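PDB 2I3D: hypothetical protein Atu1826 from Agrobacterium tumefaciens, which is of unknown function but has the alpha/beta hydrolase fold and is probably a hydrolase, with a partial family match to X-Pro dipeptidyl-peptidases. Local coordinates for residues B[63-69]-B[83-87]. Numbering follows the deposited sequence. Where two conformers were deposited one is given.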
HETATM    1  N   MSE B  63      -3.579  -8.228   0.815  1.00 13.45           N
HETATM    2  CA  MSE B  63      -2.881  -8.659   2.022  1.00 14.06           C
HETATM    3  C   MSE B  63      -1.457  -8.115   2.116  1.00 14.15           C
HETATM    4  O   MSE B  63      -0.827  -8.249   3.166  1.00 14.24           O
HETATM    5  CB  MSE B  63      -2.836 -10.182   2.110  1.00 14.58           C
HETATM    6  CG  MSE B  63      -1.874 -10.805   1.069  1.00 14.59           C
HETATM    7 SE   MSE B  63      -1.999 -12.695   1.096  0.75 21.63          SE
HETATM    8  CE  MSE B  63      -0.658 -13.034  -0.257  1.00 19.12           C
ATOM      9  N   ASN B  64      -0.929  -7.577   1.016  1.00 12.85           N
ATOM     10  CA  ASN B  64       0.424  -7.018   1.128  1.00 14.48           C
ATOM     11  C   ASN B  64       0.533  -5.507   1.190  1.00 13.49           C
ATOM     12  O   ASN B  64       1.640  -4.989   1.165  1.00 14.05           O
ATOM     13  CB  ASN B  64       1.321  -7.576   0.059  1.00 16.37           C
ATOM     14  CG  ASN B  64       1.523  -9.078   0.206  1.00 19.43           C
ATOM     15  OD1 ASN B  64       1.308  -9.784  -0.744  1.00 25.02           O
ATOM     16  ND2 ASN B  64       1.857  -9.567   1.422  1.00 21.27           N
ATOM     17  N   ASN B  65      -0.627  -4.824   1.277  1.00 14.32           N
ATOM     18  CA  ASN B  65      -0.670  -3.411   1.643  0.60 14.15           C
ATOM     19  C   ASN B  65       0.234  -3.179   2.884  1.00 14.04           C
ATOM     20  O   ASN B  65       0.286  -4.011   3.791  1.00 13.34           O
ATOM     21  CB  ASN B  65      -2.161  -3.017   1.845  0.60 14.65           C
ATOM     22  CG  ASN B  65      -2.366  -1.703   2.596  0.60 14.83           C
ATOM     23  OD1 ASN B  65      -2.319  -1.665   3.815  0.60 15.25           O
ATOM     24  ND2 ASN B  65      -2.709  -0.643   1.858  0.60 17.15           N
ATOM     25  N   GLN B  66       0.989  -2.068   2.912  1.00 13.65           N
ATOM     26  CA  GLN B  66       1.997  -1.892   3.989  0.60 12.67           C
ATOM     27  C   GLN B  66       1.369  -1.911   5.386  1.00 12.90           C
ATOM     28  O   GLN B  66       1.921  -2.484   6.293  1.00 12.69           O
ATOM     29  CB  GLN B  66       2.823  -0.610   3.807  0.60 11.90           C
ATOM     30  CG  GLN B  66       3.525  -0.503   2.422  0.60 12.32           C
ATOM     31  CD  GLN B  66       4.357  -1.773   2.022  0.60 13.80           C
ATOM     32  OE1 GLN B  66       4.749  -2.597   2.871  0.60 14.28           O
ATOM     33  NE2 GLN B  66       4.636  -1.900   0.736  0.60  9.81           N
ATOM     34  N   ILE B  67       0.236  -1.245   5.527  1.00 12.69           N
ATOM     35  CA  ILE B  67      -0.441  -1.205   6.855  1.00 11.47           C
ATOM     36  C   ILE B  67      -0.891  -2.619   7.263  1.00 11.41           C
ATOM     37  O   ILE B  67      -0.701  -3.041   8.403  1.00 12.07           O
ATOM     38  CB  ILE B  67      -1.618  -0.206   6.843  1.00 12.27           C
ATOM     39  CG1 ILE B  67      -1.078   1.237   6.734  1.00 11.89           C
ATOM     40  CG2 ILE B  67      -2.507  -0.378   8.083  1.00 11.67           C
ATOM     41  CD1 ILE B  67      -2.179   2.253   6.493  1.00 13.74           C
ATOM     42  N   VAL B  68      -1.451  -3.367   6.303  1.00 11.25           N
ATOM     43  CA  VAL B  68      -1.832  -4.761   6.559  1.00 11.28           C
ATOM     44  C   VAL B  68      -0.612  -5.616   6.984  1.00 11.91           C
ATOM     45  O   VAL B  68      -0.645  -6.356   7.999  1.00 12.22           O
ATOM     46  CB  VAL B  68      -2.561  -5.368   5.347  1.00 11.46           C
ATOM     47  CG1 VAL B  68      -2.832  -6.851   5.640  1.00 11.49           C
ATOM     48  CG2 VAL B  68      -3.897  -4.573   5.034  1.00 12.89           C
ATOM     49  N   TYR B  69       0.478  -5.506   6.215  1.00 11.50           N
ATOM     50  CA  TYR B  69       1.741  -6.192   6.546  1.00 12.06           C
ATOM     51  C   TYR B  69       2.264  -5.804   7.933  1.00 12.56           C
ATOM     52  O   TYR B  69       2.584  -6.671   8.736  1.00 12.25           O
ATOM     53  CB  TYR B  69       2.817  -5.929   5.470  1.00 13.49           C
ATOM     54  CG  TYR B  69       4.085  -6.604   5.893  1.00 14.50           C
ATOM     55  CD1 TYR B  69       4.223  -7.990   5.756  1.00 16.80           C
ATOM     56  CD2 TYR B  69       5.094  -5.900   6.538  1.00 16.59           C
ATOM     57  CE1 TYR B  69       5.343  -8.623   6.197  1.00 18.71           C
ATOM     58  CE2 TYR B  69       6.243  -6.552   6.992  1.00 17.80           C
ATOM     59  CZ  TYR B  69       6.345  -7.911   6.809  1.00 18.53           C
ATOM     60  OH  TYR B  69       7.446  -8.600   7.244  1.00 23.04           O
ATOM     61  N   LEU B  83      -2.335 -14.760  10.735  1.00 15.57           N
ATOM     62  CA  LEU B  83      -2.700 -15.001   9.333  1.00 15.19           C
ATOM     63  C   LEU B  83      -3.198 -13.708   8.712  1.00 15.23           C
ATOM     64  O   LEU B  83      -4.058 -13.068   9.303  1.00 14.50           O
ATOM     65  CB  LEU B  83      -3.815 -16.057   9.249  1.00 15.55           C
ATOM     66  CG  LEU B  83      -4.368 -16.341   7.852  1.00 15.96           C
ATOM     67  CD1 LEU B  83      -3.333 -17.107   6.992  1.00 17.92           C
ATOM     68  CD2 LEU B  83      -5.654 -17.100   7.967  1.00 18.86           C
ATOM     69  N   ARG B  84      -2.643 -13.295   7.569  1.00 13.69           N
ATOM     70  CA  ARG B  84      -3.309 -12.345   6.690  1.00 14.19           C
ATOM     71  C   ARG B  84      -3.652 -13.098   5.412  1.00 14.50           C
ATOM     72  O   ARG B  84      -2.995 -14.077   5.050  1.00 15.28           O
ATOM     73  CB  ARG B  84      -2.454 -11.110   6.375  1.00 13.59           C
ATOM     74  CG  ARG B  84      -1.064 -11.434   5.730  1.00 13.51           C
ATOM     75  CD  ARG B  84      -0.220 -10.141   5.640  1.00 14.84           C
ATOM     76  NE  ARG B  84       0.832 -10.230   4.625  1.00 15.75           N
ATOM     77  CZ  ARG B  84       2.015 -10.823   4.809  1.00 17.09           C
ATOM     78  NH1 ARG B  84       2.327 -11.407   5.966  1.00 17.79           N
ATOM     79  NH2 ARG B  84       2.893 -10.828   3.818  1.00 18.98           N
ATOM     80  N   PHE B  85      -4.689 -12.661   4.725  1.00 13.94           N
ATOM     81  CA  PHE B  85      -5.057 -13.340   3.469  1.00 14.53           C
ATOM     82  C   PHE B  85      -5.802 -12.405   2.521  1.00 14.84           C
ATOM     83  O   PHE B  85      -6.319 -11.372   2.929  1.00 13.94           O
ATOM     84  CB  PHE B  85      -5.938 -14.569   3.784  1.00 15.53           C
ATOM     85  CG  PHE B  85      -7.344 -14.223   4.221  1.00 14.43           C
ATOM     86  CD1 PHE B  85      -8.384 -14.191   3.283  1.00 14.17           C
ATOM     87  CD2 PHE B  85      -7.620 -13.889   5.561  1.00 14.97           C
ATOM     88  CE1 PHE B  85      -9.681 -13.827   3.661  1.00 15.95           C
ATOM     89  CE2 PHE B  85      -8.933 -13.512   5.939  1.00 12.99           C
ATOM     90  CZ  PHE B  85      -9.945 -13.495   4.987  1.00 15.77           C
ATOM     91  N   ASN B  86      -5.859 -12.800   1.244  1.00 14.42           N
ATOM     92  CA  ASN B  86      -6.555 -12.040   0.231  1.00 13.90           C
ATOM     93  C   ASN B  86      -8.000 -12.465   0.184  1.00 14.15           C
ATOM     94  O   ASN B  86      -8.289 -13.668   0.100  1.00 15.48           O
ATOM     95  CB  ASN B  86      -5.898 -12.245  -1.128  1.00 14.37           C
ATOM     96  CG  ASN B  86      -4.710 -11.334  -1.335  1.00 14.13           C
ATOM     97  OD1 ASN B  86      -4.609 -10.254  -0.711  1.00 14.55           O
ATOM     98  ND2 ASN B  86      -3.809 -11.732  -2.244  1.00 17.44           N
ATOM     99  N   PHE B  87      -8.903 -11.492   0.233  1.00 14.07           N
ATOM    100  CA  PHE B  87     -10.341 -11.802   0.043  1.00 13.23           C
ATOM    101  C   PHE B  87     -10.571 -12.426  -1.333  1.00 14.34           C
ATOM    102  O   PHE B  87      -9.749 -12.244  -2.253  1.00 14.77           O
ATOM    103  CB  PHE B  87     -11.230 -10.565   0.182  1.00 13.40           C
ATOM    104  CG  PHE B  87     -11.407 -10.103   1.611  1.00 13.47           C
ATOM    105  CD1 PHE B  87     -11.910 -10.965   2.609  1.00 12.95           C
ATOM    106  CD2 PHE B  87     -11.107  -8.771   1.947  1.00 13.98           C
ATOM    107  CE1 PHE B  87     -12.060 -10.495   3.946  1.00 14.12           C
ATOM    108  CE2 PHE B  87     -11.280  -8.277   3.260  1.00 13.74           C
ATOM    109  CZ  PHE B  87     -11.739  -9.144   4.272  1.00 11.69           C
TER
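With chi1 at 57°, Arg84 places CG between its backbone N and carbonyl carbon, and the chain then runs extended to NE, which carries the guanidinium across to Met63 O and the ring of Tyr69. Met63, a selenomethionine, starts in the same way (chi1 71°) and stays extended; its side chain crosses that of Asn86 at about a right angle, with Met63 SE 3.9 Å from Asn86 CG. The firm polar link is Met63 N to Asn86 OD1: at 2.7 Å the N-H...O arrangement is nearly linear and meets the oxygen almost end-on to the C=O bond. Asn86 OD1 also lies 3.3 Å from Met63 CG, while Asn86 ND2 is held by Glu36, which fixes the rotation of the amide. Arg84 NE reaches Met63 O at 3.0 Å, but the 129° angle at the hydrogen marks this bond as weak.

These bonds tie the turn leading into helix 66-77 to segment 83-87, which continues strand 81-85, within a beta-alpha-beta unit that begins with strand 49-53, part of the alpha/beta hydrolase sheet. In the conformer given, Asn65 N-caps that helix, its OD1 accepting from Val68 N at 3.1 Å.

Ring and guanidinium planes stand perpendicular: Tyr69 presents its edge, with Tyr69 CD1 above one guanidinium face, offset toward the rim, and 3.7 Å from Arg84 CZ. Phe72, further along the helix, adds a cation-pi contact to the same arginine. Val68 CG1 packs 4.2 Å from Arg84 CD, and Asn215 of the second subunit packs against Arg84.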